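Local coordinates for protein acyl-coenzyme A oxidase (Caenorhabditis elegans, PDB 5K3J) that catalyses the FAD-dependent desaturation of ascaroside-CoA side chains, the first step of peroxisomal beta-oxidation in pheromone biosynthesis, and also binds ATP, at residues Ala30-Ser35 and Ala351-Gly356; Glu44-Val49 and Gln609-Gln614; Pro53-Ile58 and Ile77-Lys82; Asn85-Arg90 and Leu97-Glu102. All coordinates share one frame; numbering follows the deposited sequence.

Contact 1: residues Ala30-Ser35 and Ala351-Gly356; sequences AVIYGS and AFIFTG
Val31 and Phe354 supply the closer side-chain packing: methyl CG1 of Val31 lies 3.8 Å from CZ of Phe354, with the neighbouring ring atom CE1 almost as near. The methyl meets the ring obliquely. CG1 arrives there because it stands anti to the valine backbone N (chi1 176°), on the side where the phenyl group reaches across. A second close approach involves backbone, as carbonyl Ile32 O sits 3.6 Å from CG2 of Ile353 in a van der Waals contact. The residues involved are all buried, and they join the last turn of helix 25-32 to the middle of helix 343-363, packing the N-terminal helical region of an acyl-CoA oxidase on its C-alpha1 helical domain. Ile353 also touches Met298 and Leu302, and its side chain is about 8 Å from that of Glu299, which is important for substrate specificity. Packing between the two isoleucine side chains is looser, 4.5 Å from Ile32 CG2 to Ile353 CD1. The solvent side begins at Gly34, which has positive phi and is exposed, and at partly exposed Ser35 the hydroxyl OG caps Phe38 N of the next helix.

Contact 2: residues Glu44-Val49 and Gln609-Gln614; sequences EITDAV and QISDMQ
The torsions of Thr46 and Ser611 set methyl against methylene and turn both hydroxyls to a shared partner, Glu102. In Thr46, chi1 of -61° leaves CG2 anti to the backbone N, and this methyl is the branch that reaches Ser611, 3.6 Å from its CB. Ser611 has chi1 of 67°, which tucks OG between its own N and carbonyl carbon, where it packs 4.0 Å from Thr46 CG2. The two oxygens, Thr46 OG1 and Ser611 OG, are 4.7 Å apart, too far for a direct hydrogen bond; each instead hydrogen-bonds to OE2 of Glu102. Thr46 OG1 also has Arg42 O, one turn back in its helix, and His98 NE2 within hydrogen-bonding distance, three partners among which its single proton must be shared.

The second pair is apolar. Met613 runs extended through its first two torsions and then bends at chi3 (-70°), which lays the thioether across Val49. The sulfur SD comes to 3.5 Å from Val49 CG1, while the terminal CE is 4.0 Å from the same methyl. Both pairs lie on one side of helix 36-49, as expected for residues three apart, Thr46 partly exposed and Val49 buried.

Ser611 stands at the N-cap position of helix 612-615, and the weak 3.3 Å bond from Gln614 N to its OG is the capping bond. The contact is accordingly a helix N-terminus packed against the flank of another helix, joining the C-terminal acyl-CoA oxidase region to the N-terminal one.

Contact 3: residues Pro53-Ile58 and Ile77-Lys82; sequences PELADI and ISILTK
Flat groups play little part where Leu55 and Ile79 meet: no aromatic ring belongs to either side, and the planar group that is touched is the peptide after Glu54, whose carbonyl Glu54 O lies 3.9 Å from CD1 of Ile79. The contact packs a 3-10 turn, residues 53-55, against the C-terminal part of helix 66-82 in the N-terminal helical region of the oxidase, the turn lying in the loop that leads into that helix.

Ile79 uses both its branches. Its chi1 of -58° puts CG1 beside the backbone N and leaves CG2 anti to it; CG2 reaches CD2 of Leu55 at 3.7 Å, and the two side chains run past each other in opposite directions. CD1, at the end of the other branch, lies 4.2 Å from CB of Glu54. Leu55 divides its own methyls, for CD1 faces Leu80 CD1 at a looser 4.3 Å.

Polar groups border this apolar patch. The Glu54 chain bends at chi2 (95°), and OE1 finds Tyr83 OH; Lys82 NZ is 6.8 Å from OE1, too far for a salt bridge, and that lysine is poorly ordered. Arg75 holds the Glu54 carbonyl. On the helix, Ile77 and Thr81 also pack against Leu652 and Met655 of the second subunit. Thr81 OG1, which has Arg141 NH1 as another partner, bonds back to Ile77 O at a C=O...donor angle of 163°.

Contact 4: residues Asn85-Arg90 and Leu97-Glu102; sequences NQLIDR and LHLHRE
Ile88 and Leu99 are the facing backbone positions, 8.1 Å apart between CA atoms, and at Ile88 the chain leaves helix 84-87 for an extended conformation (phi -141°, psi 176°). The unit is two consecutive helices, 84-87 and 93-103, joined by a short loop in the N-terminal helical region of the acyl-CoA oxidase; the second helix sends one leucine back against the end of the first.

Leu99 straddles two residues with its fork. CD1 lies 4.2 Å from CD1 of Leu87, still helical, and CD2 lies 4.2 Å from CD1 of Ile88, just past the helix. Both are ordinary van der Waals distances between methyls. Ile88 places CG1 between its backbone N and carbonyl carbon (chi1 66°), which carries CD1 toward the leucine. Further sides of the group are also apolar: Ile45 touches both Ile88 and Leu99, while Val49 and Leu80 touch Leu99, so Leu99 ties helix 93-103 to three others, 36-49, 66-82 and 84-87.

Hydrogen bonds hold the helix end and the loop after it: Leu87 O with Arg41 NH2, and Asp89 N with Glu95 OE1. On another side of helix 93-103, Arg101 packs on Glu299, the residue important for substrate specificity. Its guanidinium carries Leu97 CB over the centre of one face, 4.3 Å above the plane.

How the contacts relate
Contacts 2, 3 and 4 form one cluster, with centres about 11 to 14 Å apart. Contact 1 is farther off: about 19 Å from contacts 2 and 4, centre to centre, and about 28 Å from contact 3. Along the chain, 30-35 and 44-49 come first, contacts 3 and 4 close in turn, and 351-356 and 609-614 follow much later. Contacts 1 and 2 therefore cross, and both span contacts 3 and 4. Val49 CG1 lies 4.1 Å from Leu55 CD1, joining contacts 2 and 3, and helix 93-103 carries both the Glu102 bonded by contact 2 and the Leu99 packed by contacts 3 and 4. The N-terminal helices are thus packed locally and anchored to both later helical regions.

Contact 1: residues Ala30-Ser35 and Ala351-Gly356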
loop_
_atom_site.group_PDB
_atom_site.type_symbol
_atom_site.label_atom_id
_atom_site.label_comp_id
_atom_site.label_asym_id
_atom_site.label_seq_id
_atom_site.Cartn_x
_atom_site.Cartn_y
_atom_site.Cartn_z
ATOM N N ALA A 30 10.775 -28.818 -0.717
ATOM C CA ALA A 30 10.439 -29.688 -1.838
ATOM C C ALA A 30 8.965 -29.585 -2.203
ATOM O O ALA A 30 8.594 -29.604 -3.377
ATOM C CB ALA A 30 10.805 -31.126 -1.508
ATOM N N VAL A 31 8.130 -29.474 -1.179
ATOM C CA VAL A 31 6.696 -29.323 -1.370
ATOM C C VAL A 31 6.377 -27.968 -1.989
ATOM O O VAL A 31 5.655 -27.880 -2.984
ATOM C CB VAL A 31 5.937 -29.464 -0.039
ATOM C CG1 VAL A 31 4.453 -29.196 -0.232
ATOM C CG2 VAL A 31 6.169 -30.842 0.557
ATOM N N ILE A 32 6.924 -26.915 -1.387
ATOM C CA ILE A 32 6.718 -25.545 -1.847
ATOM C C ILE A 32 7.074 -25.374 -3.322
ATOM O O ILE A 32 6.335 -24.750 -4.083
ATOM C CB ILE A 32 7.550 -24.550 -1.010
ATOM C CG1 ILE A 32 6.983 -24.450 0.409
ATOM C CG2 ILE A 32 7.585 -23.177 -1.674
ATOM C CD1 ILE A 32 7.855 -23.677 1.367
ATOM N N TYR A 33 8.199 -25.950 -3.728
ATOM C CA TYR A 33 8.699 -25.741 -5.080
ATOM C C TYR A 33 8.298 -26.850 -6.049
ATOM O O TYR A 33 8.694 -26.834 -7.214
ATOM C CB TYR A 33 10.217 -25.581 -5.047
ATOM C CG TYR A 33 10.639 -24.296 -4.378
ATOM C CD1 TYR A 33 10.378 -23.072 -4.974
ATOM C CD2 TYR A 33 11.285 -24.306 -3.147
ATOM C CE1 TYR A 33 10.752 -21.892 -4.373
ATOM C CE2 TYR A 33 11.664 -23.128 -2.534
ATOM C CZ TYR A 33 11.398 -21.926 -3.155
ATOM O OH TYR A 33 11.769 -20.747 -2.550
ATOM N N GLY A 34 7.509 -27.805 -5.563
ATOM C CA GLY A 34 6.889 -28.800 -6.423
ATOM C C GLY A 34 7.642 -30.104 -6.606
ATOM O O GLY A 34 7.064 -31.102 -7.041
ATOM N N SER A 35 8.930 -30.104 -6.282
ATOM C CA SER A 35 9.733 -31.313 -6.419
ATOM C C SER A 35 11.023 -31.229 -5.619
ATOM O O SER A 35 11.620 -30.160 -5.493
ATOM C CB SER A 35 10.060 -31.581 -7.889
ATOM O OG SER A 35 10.935 -30.595 -8.403
ATOM N N ALA A 351 -1.255 -21.325 0.488
ATOM C CA ALA A 351 -2.489 -21.618 -0.232
ATOM C C ALA A 351 -2.434 -21.103 -1.666
ATOM O O ALA A 351 -2.868 -21.789 -2.594
ATOM C CB ALA A 351 -3.684 -21.022 0.496
ATOM N N PHE A 352 -1.896 -19.900 -1.842
ATOM C CA PHE A 352 -1.797 -19.297 -3.170
ATOM C C PHE A 352 -0.859 -20.098 -4.069
ATOM O O PHE A 352 -1.163 -20.349 -5.234
ATOM C CB PHE A 352 -1.305 -17.844 -3.091
ATOM C CG PHE A 352 -2.259 -16.904 -2.405
ATOM C CD1 PHE A 352 -3.556 -17.294 -2.116
ATOM C CD2 PHE A 352 -1.855 -15.625 -2.054
ATOM C CE1 PHE A 352 -4.427 -16.432 -1.485
ATOM C CE2 PHE A 352 -2.723 -14.760 -1.423
ATOM C CZ PHE A 352 -4.011 -15.164 -1.138
ATOM N N ILE A 353 0.285 -20.490 -3.515
ATOM C CA ILE A 353 1.324 -21.188 -4.271
ATOM C C ILE A 353 0.835 -22.541 -4.786
ATOM O O ILE A 353 1.086 -22.903 -5.938
ATOM C CB ILE A 353 2.593 -21.376 -3.412
ATOM C CG1 ILE A 353 3.346 -20.049 -3.305
ATOM C CG2 ILE A 353 3.504 -22.449 -3.997
ATOM C CD1 ILE A 353 4.442 -20.051 -2.266
ATOM N N PHE A 354 0.121 -23.275 -3.938
ATOM C CA PHE A 354 -0.441 -24.564 -4.332
ATOM C C PHE A 354 -1.551 -24.364 -5.353
ATOM O O PHE A 354 -1.725 -25.171 -6.267
ATOM C CB PHE A 354 -0.969 -25.319 -3.112
ATOM C CG PHE A 354 0.089 -25.630 -2.094
ATOM C CD1 PHE A 354 1.381 -25.917 -2.492
ATOM C CD2 PHE A 354 -0.204 -25.625 -0.739
ATOM C CE1 PHE A 354 2.358 -26.198 -1.567
ATOM C CE2 PHE A 354 0.772 -25.906 0.195
ATOM C CZ PHE A 354 2.057 -26.193 -0.221
ATOM N N THR A 355 -2.302 -23.283 -5.185
ATOM C CA THR A 355 -3.309 -22.888 -6.157
ATOM C C THR A 355 -2.621 -22.513 -7.465
ATOM O O THR A 355 -3.163 -22.719 -8.552
ATOM C CB THR A 355 -4.156 -21.706 -5.635
ATOM O OG1 THR A 355 -4.746 -22.058 -4.377
ATOM C CG2 THR A 355 -5.258 -21.342 -6.618
ATOM N N GLY A 356 -1.411 -21.972 -7.345
ATOM C CA GLY A 356 -0.619 -21.591 -8.497
ATOM C C GLY A 356 -0.128 -22.779 -9.305
ATOM O O GLY A 356 -0.095 -22.722 -10.533
#

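Contact 2: residues Glu44-Val49 and Gln609-Gln614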
loop_
_atom_site.group_PDB
_atom_site.type_symbol
_atom_site.label_atom_id
_atom_site.label_comp_id
_atom_site.label_asym_id
_atom_site.label_seq_id
_atom_site.Cartn_x
_atom_site.Cartn_y
_atom_site.Cartn_z
ATOM N N GLU A 44 21.442 -25.440 -4.734
ATOM C CA GLU A 44 22.607 -25.717 -5.564
ATOM C C GLU A 44 22.998 -24.488 -6.382
ATOM O O GLU A 44 24.176 -24.150 -6.479
ATOM C CB GLU A 44 22.326 -26.907 -6.483
ATOM C CG GLU A 44 23.564 -27.554 -7.063
ATOM C CD GLU A 44 23.254 -28.864 -7.753
ATOM O OE1 GLU A 44 22.230 -29.497 -7.409
ATOM O OE2 GLU A 44 24.033 -29.254 -8.644
ATOM N N ILE A 45 22.003 -23.820 -6.956
ATOM C CA ILE A 45 22.229 -22.611 -7.739
ATOM C C ILE A 45 22.679 -21.464 -6.844
ATOM O O ILE A 45 23.642 -20.761 -7.150
ATOM C CB ILE A 45 20.962 -22.197 -8.500
ATOM C CG1 ILE A 45 20.622 -23.237 -9.567
ATOM C CG2 ILE A 45 21.145 -20.848 -9.155
ATOM C CD1 ILE A 45 19.158 -23.232 -9.988
ATOM N N THR A 46 21.972 -21.286 -5.731
ATOM C CA THR A 46 22.306 -20.251 -4.759
ATOM C C THR A 46 23.747 -20.404 -4.277
ATOM O O THR A 46 24.473 -19.417 -4.127
ATOM C CB THR A 46 21.359 -20.294 -3.544
ATOM O OG1 THR A 46 20.012 -20.058 -3.973
ATOM C CG2 THR A 46 21.742 -19.229 -2.532
ATOM N N ASP A 47 24.150 -21.650 -4.045
ATOM C CA ASP A 47 25.506 -21.958 -3.614
ATOM C C ASP A 47 26.517 -21.571 -4.682
ATOM O O ASP A 47 27.531 -20.938 -4.394
ATOM C CB ASP A 47 25.636 -23.447 -3.288
ATOM C CG ASP A 47 27.015 -23.809 -2.775
ATOM O OD1 ASP A 47 27.711 -22.911 -2.253
ATOM O OD2 ASP A 47 27.400 -24.991 -2.887
ATOM N N ALA A 48 26.226 -21.969 -5.916
ATOM C CA ALA A 48 27.102 -21.704 -7.047
ATOM C C ALA A 48 27.150 -20.215 -7.359
ATOM O O ALA A 48 28.170 -19.703 -7.819
ATOM C CB ALA A 48 26.647 -22.483 -8.267
ATOM N N VAL A 49 26.040 -19.528 -7.115
ATOM C CA VAL A 49 25.977 -18.087 -7.309
ATOM C C VAL A 49 26.843 -17.379 -6.270
ATOM O O VAL A 49 27.581 -16.449 -6.594
ATOM C CB VAL A 49 24.520 -17.572 -7.237
ATOM C CG1 VAL A 49 24.498 -16.084 -6.969
ATOM C CG2 VAL A 49 23.780 -17.885 -8.530
ATOM N N GLN A 609 13.505 -21.083 1.733
ATOM C CA GLN A 609 14.931 -21.086 1.409
ATOM C C GLN A 609 15.323 -19.928 0.501
ATOM O O GLN A 609 16.026 -20.102 -0.493
ATOM C CB GLN A 609 15.329 -22.435 0.799
ATOM C CG GLN A 609 15.715 -23.445 1.875
ATOM C CD GLN A 609 15.717 -24.881 1.395
ATOM O OE1 GLN A 609 15.452 -25.164 0.229
ATOM N NE2 GLN A 609 16.019 -25.802 2.305
ATOM N N ILE A 610 14.852 -18.740 0.868
ATOM C CA ILE A 610 15.242 -17.503 0.207
ATOM C C ILE A 610 16.561 -17.002 0.780
ATOM O O ILE A 610 16.640 -16.663 1.961
ATOM C CB ILE A 610 14.167 -16.417 0.376
ATOM C CG1 ILE A 610 12.799 -16.947 -0.071
ATOM C CG2 ILE A 610 14.549 -15.162 -0.390
ATOM C CD1 ILE A 610 11.636 -16.017 0.251
ATOM N N SER A 611 17.595 -16.962 -0.054
ATOM C CA SER A 611 18.909 -16.505 0.380
ATOM C C SER A 611 18.868 -15.026 0.762
ATOM O O SER A 611 17.945 -14.306 0.377
ATOM C CB SER A 611 19.942 -16.741 -0.720
ATOM O OG SER A 611 19.688 -15.912 -1.843
ATOM N N ASP A 612 19.858 -14.580 1.531
ATOM C CA ASP A 612 19.973 -13.165 1.867
ATOM C C ASP A 612 20.129 -12.332 0.600
ATOM O O ASP A 612 19.652 -11.196 0.530
ATOM C CB ASP A 612 21.156 -12.914 2.804
ATOM C CG ASP A 612 20.863 -13.299 4.242
ATOM O OD1 ASP A 612 19.685 -13.561 4.568
ATOM O OD2 ASP A 612 21.817 -13.331 5.052
ATOM N N MET A 613 20.800 -12.909 -0.395
ATOM C CA MET A 613 20.991 -12.254 -1.682
ATOM C C MET A 613 19.664 -11.853 -2.321
ATOM O O MET A 613 19.531 -10.754 -2.857
ATOM C CB MET A 613 21.771 -13.160 -2.634
ATOM C CG MET A 613 21.757 -12.660 -4.070
ATOM S SD MET A 613 22.909 -13.492 -5.170
ATOM C CE MET A 613 24.483 -12.901 -4.551
ATOM N N GLN A 614 18.684 -12.748 -2.263
ATOM C CA GLN A 614 17.361 -12.455 -2.803
ATOM C C GLN A 614 16.531 -11.627 -1.826
ATOM O O GLN A 614 15.799 -10.727 -2.235
ATOM C CB GLN A 614 16.616 -13.746 -3.149
ATOM C CG GLN A 614 15.171 -13.527 -3.581
ATOM C CD GLN A 614 14.494 -14.806 -4.028
ATOM O OE1 GLN A 614 15.154 -15.821 -4.250
ATOM N NE2 GLN A 614 13.169 -14.767 -4.160
#

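Contact 3: residues Pro53-Ile58 and Ile77-Lys82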
loop_
_atom_site.group_PDB
_atom_site.type_symbol
_atom_site.label_atom_id
_atom_site.label_comp_id
_atom_site.label_asym_id
_atom_site.label_seq_id
_atom_site.Cartn_x
_atom_site.Cartn_y
_atom_site.Cartn_z
ATOM N N PRO A 53 31.612 -13.394 -7.239
ATOM C CA PRO A 53 31.563 -12.068 -6.606
ATOM C C PRO A 53 30.860 -10.988 -7.431
ATOM O O PRO A 53 30.236 -10.103 -6.857
ATOM C CB PRO A 53 33.048 -11.722 -6.411
ATOM C CG PRO A 53 33.764 -12.545 -7.428
ATOM C CD PRO A 53 32.993 -13.817 -7.529
ATOM N N GLU A 54 30.955 -11.067 -8.753
ATOM C CA GLU A 54 30.403 -10.031 -9.624
ATOM C C GLU A 54 28.868 -10.068 -9.636
ATOM O O GLU A 54 28.209 -9.126 -10.109
ATOM C CB GLU A 54 30.899 -10.179 -11.048
ATOM C CG GLU A 54 32.418 -10.079 -11.178
ATOM C CD GLU A 54 33.081 -11.437 -11.158
ATOM O OE1 GLU A 54 32.856 -12.241 -12.091
ATOM O OE2 GLU A 54 33.835 -11.697 -10.204
ATOM N N LEU A 55 28.290 -11.140 -9.098
ATOM C CA LEU A 55 26.840 -11.307 -9.087
ATOM C C LEU A 55 26.205 -10.700 -7.840
ATOM O O LEU A 55 24.985 -10.742 -7.691
ATOM C CB LEU A 55 26.486 -12.787 -9.184
ATOM C CG LEU A 55 26.693 -13.473 -10.530
ATOM C CD1 LEU A 55 26.008 -14.832 -10.547
ATOM C CD2 LEU A 55 26.188 -12.596 -11.664
ATOM N N ALA A 56 27.023 -10.156 -6.942
ATOM C CA ALA A 56 26.489 -9.486 -5.763
ATOM C C ALA A 56 25.996 -8.098 -6.145
ATOM O O ALA A 56 26.481 -7.514 -7.110
ATOM C CB ALA A 56 27.537 -9.412 -4.660
ATOM N N ASP A 57 25.017 -7.588 -5.405
ATOM C CA ASP A 57 24.550 -6.222 -5.604
ATOM C C ASP A 57 25.724 -5.262 -5.451
ATOM O O ASP A 57 26.493 -5.374 -4.496
ATOM C CB ASP A 57 23.442 -5.872 -4.609
ATOM C CG ASP A 57 22.228 -6.777 -4.738
ATOM O OD1 ASP A 57 21.998 -7.317 -5.837
ATOM O OD2 ASP A 57 21.491 -6.942 -3.743
ATOM N N ILE A 58 25.868 -4.329 -6.392
ATOM C CA ILE A 58 27.002 -3.403 -6.394
ATOM C C ILE A 58 27.057 -2.641 -5.066
ATOM O O ILE A 58 28.135 -2.339 -4.555
ATOM C CB ILE A 58 26.931 -2.420 -7.600
ATOM C CG1 ILE A 58 28.273 -1.712 -7.809
ATOM C CG2 ILE A 58 25.787 -1.420 -7.451
ATOM C CD1 ILE A 58 29.273 -2.519 -8.617
ATOM N N ILE A 77 22.416 -8.260 -15.520
ATOM C CA ILE A 77 21.778 -9.148 -16.498
ATOM C C ILE A 77 22.754 -9.570 -17.600
ATOM O O ILE A 77 22.622 -10.654 -18.177
ATOM C CB ILE A 77 20.527 -8.491 -17.145
ATOM C CG1 ILE A 77 19.581 -9.552 -17.712
ATOM C CG2 ILE A 77 20.922 -7.494 -18.217
ATOM C CD1 ILE A 77 19.135 -10.574 -16.684
ATOM N N SER A 78 23.742 -8.723 -17.879
ATOM C CA SER A 78 24.731 -9.036 -18.900
ATOM C C SER A 78 25.762 -10.004 -18.348
ATOM O O SER A 78 26.262 -10.867 -19.065
ATOM C CB SER A 78 25.414 -7.764 -19.408
ATOM O OG SER A 78 26.288 -7.223 -18.431
ATOM N N ILE A 79 26.082 -9.853 -17.068
ATOM C CA ILE A 79 26.989 -10.777 -16.398
ATOM C C ILE A 79 26.307 -12.129 -16.210
ATOM O O ILE A 79 26.882 -13.176 -16.516
ATOM C CB ILE A 79 27.444 -10.246 -15.026
ATOM C CG1 ILE A 79 28.122 -8.886 -15.175
ATOM C CG2 ILE A 79 28.388 -11.234 -14.365
ATOM C CD1 ILE A 79 28.463 -8.237 -13.860
ATOM N N LEU A 80 25.075 -12.090 -15.709
ATOM C CA LEU A 80 24.291 -13.294 -15.460
ATOM C C LEU A 80 24.092 -14.116 -16.728
ATOM O O LEU A 80 24.099 -15.346 -16.687
ATOM C CB LEU A 80 22.935 -12.919 -14.863
ATOM C CG LEU A 80 22.021 -14.053 -14.417
ATOM C CD1 LEU A 80 22.686 -14.838 -13.295
ATOM C CD2 LEU A 80 20.664 -13.515 -13.981
ATOM N N THR A 81 23.910 -13.428 -17.851
ATOM C CA THR A 81 23.703 -14.092 -19.133
ATOM C C THR A 81 24.935 -14.908 -19.523
ATOM O O THR A 81 24.815 -15.996 -20.089
ATOM C CB THR A 81 23.369 -13.073 -20.238
ATOM O OG1 THR A 81 22.148 -12.400 -19.905
ATOM C CG2 THR A 81 23.206 -13.761 -21.586
ATOM N N LYS A 82 26.116 -14.389 -19.200
ATOM C CA LYS A 82 27.356 -15.116 -19.450
ATOM C C LYS A 82 27.418 -16.389 -18.611
ATOM O O LYS A 82 27.716 -17.468 -19.123
ATOM C CB LYS A 82 28.567 -14.230 -19.155
ATOM C CG LYS A 82 29.775 -14.990 -18.632
ATOM C CD LYS A 82 30.893 -14.062 -18.200
ATOM C CE LYS A 82 31.809 -14.762 -17.213
ATOM N NZ LYS A 82 32.095 -16.171 -17.610
#

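Contact 4: residues Asn85-Arg90 and Leu97-Glu102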
loop_
_atom_site.group_PDB
_atom_site.type_symbol
_atom_site.label_atom_id
_atom_site.label_comp_id
_atom_site.label_asym_id
_atom_site.label_seq_id
_atom_site.Cartn_x
_atom_site.Cartn_y
_atom_site.Cartn_z
ATOM N N ASN A 85 24.690 -20.485 -18.750
ATOM C CA ASN A 85 24.817 -21.880 -19.170
ATOM C C ASN A 85 25.606 -22.735 -18.187
ATOM O O ASN A 85 25.546 -23.964 -18.228
ATOM C CB ASN A 85 25.464 -21.960 -20.551
ATOM C CG ASN A 85 24.442 -22.042 -21.662
ATOM O OD1 ASN A 85 23.238 -22.083 -21.409
ATOM N ND2 ASN A 85 24.915 -22.061 -22.904
ATOM N N GLN A 86 26.354 -22.078 -17.309
ATOM C CA GLN A 86 27.071 -22.783 -16.258
ATOM C C GLN A 86 26.108 -23.187 -15.151
ATOM O O GLN A 86 26.107 -24.327 -14.681
ATOM C CB GLN A 86 28.175 -21.911 -15.662
ATOM C CG GLN A 86 29.206 -21.389 -16.629
ATOM C CD GLN A 86 30.357 -20.727 -15.897
ATOM O OE1 GLN A 86 30.614 -21.017 -14.726
ATOM N NE2 GLN A 86 31.050 -19.827 -16.580
ATOM N N LEU A 87 25.278 -22.230 -14.753
ATOM C CA LEU A 87 24.505 -22.322 -13.523
ATOM C C LEU A 87 23.194 -23.088 -13.655
ATOM O O LEU A 87 22.776 -23.764 -12.714
ATOM C CB LEU A 87 24.223 -20.914 -12.994
ATOM C CG LEU A 87 25.460 -20.093 -12.618
ATOM C CD1 LEU A 87 25.141 -18.603 -12.509
ATOM C CD2 LEU A 87 26.069 -20.608 -11.322
ATOM N N ILE A 88 22.526 -22.975 -14.802
ATOM C CA ILE A 88 21.236 -23.647 -14.979
ATOM C C ILE A 88 20.982 -24.250 -16.360
ATOM O O ILE A 88 21.776 -24.092 -17.291
ATOM C CB ILE A 88 20.046 -22.693 -14.724
ATOM C CG1 ILE A 88 20.010 -21.588 -15.788
ATOM C CG2 ILE A 88 20.065 -22.124 -13.312
ATOM C CD1 ILE A 88 18.714 -20.807 -15.805
ATOM N N ASP A 89 19.844 -24.932 -16.468
ATOM C CA ASP A 89 19.281 -25.358 -17.742
ATOM C C ASP A 89 18.502 -24.181 -18.323
ATOM O O ASP A 89 17.423 -23.844 -17.832
ATOM C CB ASP A 89 18.385 -26.584 -17.545
ATOM C CG ASP A 89 17.712 -27.045 -18.826
ATOM O OD1 ASP A 89 18.171 -26.668 -19.925
ATOM O OD2 ASP A 89 16.722 -27.802 -18.724
ATOM N N ARG A 90 19.063 -23.556 -19.356
ATOM C CA ARG A 90 18.554 -22.295 -19.892
ATOM C C ARG A 90 17.052 -22.294 -20.167
ATOM O O ARG A 90 16.365 -21.310 -19.896
ATOM C CB ARG A 90 19.298 -21.935 -21.178
ATOM C CG ARG A 90 18.806 -20.648 -21.821
ATOM C CD ARG A 90 18.999 -20.661 -23.328
ATOM N NE ARG A 90 20.392 -20.470 -23.714
ATOM C CZ ARG A 90 20.818 -20.472 -24.973
ATOM N NH1 ARG A 90 19.954 -20.660 -25.965
ATOM N NH2 ARG A 90 22.103 -20.289 -25.242
ATOM N N LEU A 97 13.788 -18.630 -13.274
ATOM C CA LEU A 97 13.077 -17.741 -12.368
ATOM C C LEU A 97 13.770 -17.642 -11.016
ATOM O O LEU A 97 13.845 -16.561 -10.439
ATOM C CB LEU A 97 11.633 -18.203 -12.180
ATOM C CG LEU A 97 10.675 -17.903 -13.336
ATOM C CD1 LEU A 97 9.228 -18.145 -12.916
ATOM C CD2 LEU A 97 10.864 -16.481 -13.871
ATOM N N HIS A 98 14.275 -18.763 -10.510
ATOM C CA HIS A 98 15.000 -18.743 -9.244
ATOM C C HIS A 98 16.281 -17.933 -9.382
ATOM O O HIS A 98 16.609 -17.120 -8.518
ATOM C CB HIS A 98 15.339 -20.153 -8.767
ATOM C CG HIS A 98 16.271 -20.177 -7.595
ATOM N ND1 HIS A 98 15.843 -19.997 -6.296
ATOM C CD2 HIS A 98 17.614 -20.334 -7.529
ATOM C CE1 HIS A 98 16.879 -20.056 -5.481
ATOM N NE2 HIS A 98 17.967 -20.260 -6.202
ATOM N N LEU A 99 16.998 -18.158 -10.478
ATOM C CA LEU A 99 18.269 -17.487 -10.708
ATOM C C LEU A 99 18.107 -15.971 -10.824
ATOM O O LEU A 99 18.908 -15.212 -10.282
ATOM C CB LEU A 99 18.938 -18.042 -11.966
ATOM C CG LEU A 99 20.311 -17.457 -12.276
ATOM C CD1 LEU A 99 21.257 -17.751 -11.135
ATOM C CD2 LEU A 99 20.858 -18.008 -13.582
ATOM N N HIS A 100 17.060 -15.533 -11.517
ATOM C CA HIS A 100 16.849 -14.109 -11.741
ATOM C C HIS A 100 16.212 -13.434 -10.528
ATOM O O HIS A 100 16.580 -12.313 -10.179
ATOM C CB HIS A 100 15.995 -13.890 -12.990
ATOM C CG HIS A 100 16.726 -14.153 -14.269
ATOM N ND1 HIS A 100 16.880 -15.419 -14.795
ATOM C CD2 HIS A 100 17.363 -13.316 -15.121
ATOM C CE1 HIS A 100 17.573 -15.348 -15.917
ATOM N NE2 HIS A 100 17.877 -14.081 -16.138
ATOM N N ARG A 101 15.267 -14.114 -9.881
ATOM C CA ARG A 101 14.645 -13.569 -8.676
ATOM C C ARG A 101 15.684 -13.366 -7.580
ATOM O O ARG A 101 15.547 -12.473 -6.747
ATOM C CB ARG A 101 13.529 -14.477 -8.155
ATOM C CG ARG A 101 12.198 -14.370 -8.891
ATOM C CD ARG A 101 11.194 -15.357 -8.305
ATOM N NE ARG A 101 9.920 -15.379 -9.017
ATOM C CZ ARG A 101 9.135 -16.447 -9.081
ATOM N NH1 ARG A 101 9.510 -17.575 -8.490
ATOM N NH2 ARG A 101 7.985 -16.400 -9.743
ATOM N N GLU A 102 16.718 -14.202 -7.582
ATOM C CA GLU A 102 17.768 -14.093 -6.582
ATOM C C GLU A 102 18.861 -13.124 -6.997
ATOM O O GLU A 102 19.122 -12.150 -6.297
ATOM C CB GLU A 102 18.389 -15.458 -6.285
ATOM C CG GLU A 102 19.606 -15.360 -5.373
ATOM C CD GLU A 102 20.061 -16.710 -4.852
ATOM O OE1 GLU A 102 21.189 -17.133 -5.185
ATOM O OE2 GLU A 102 19.294 -17.349 -4.100
#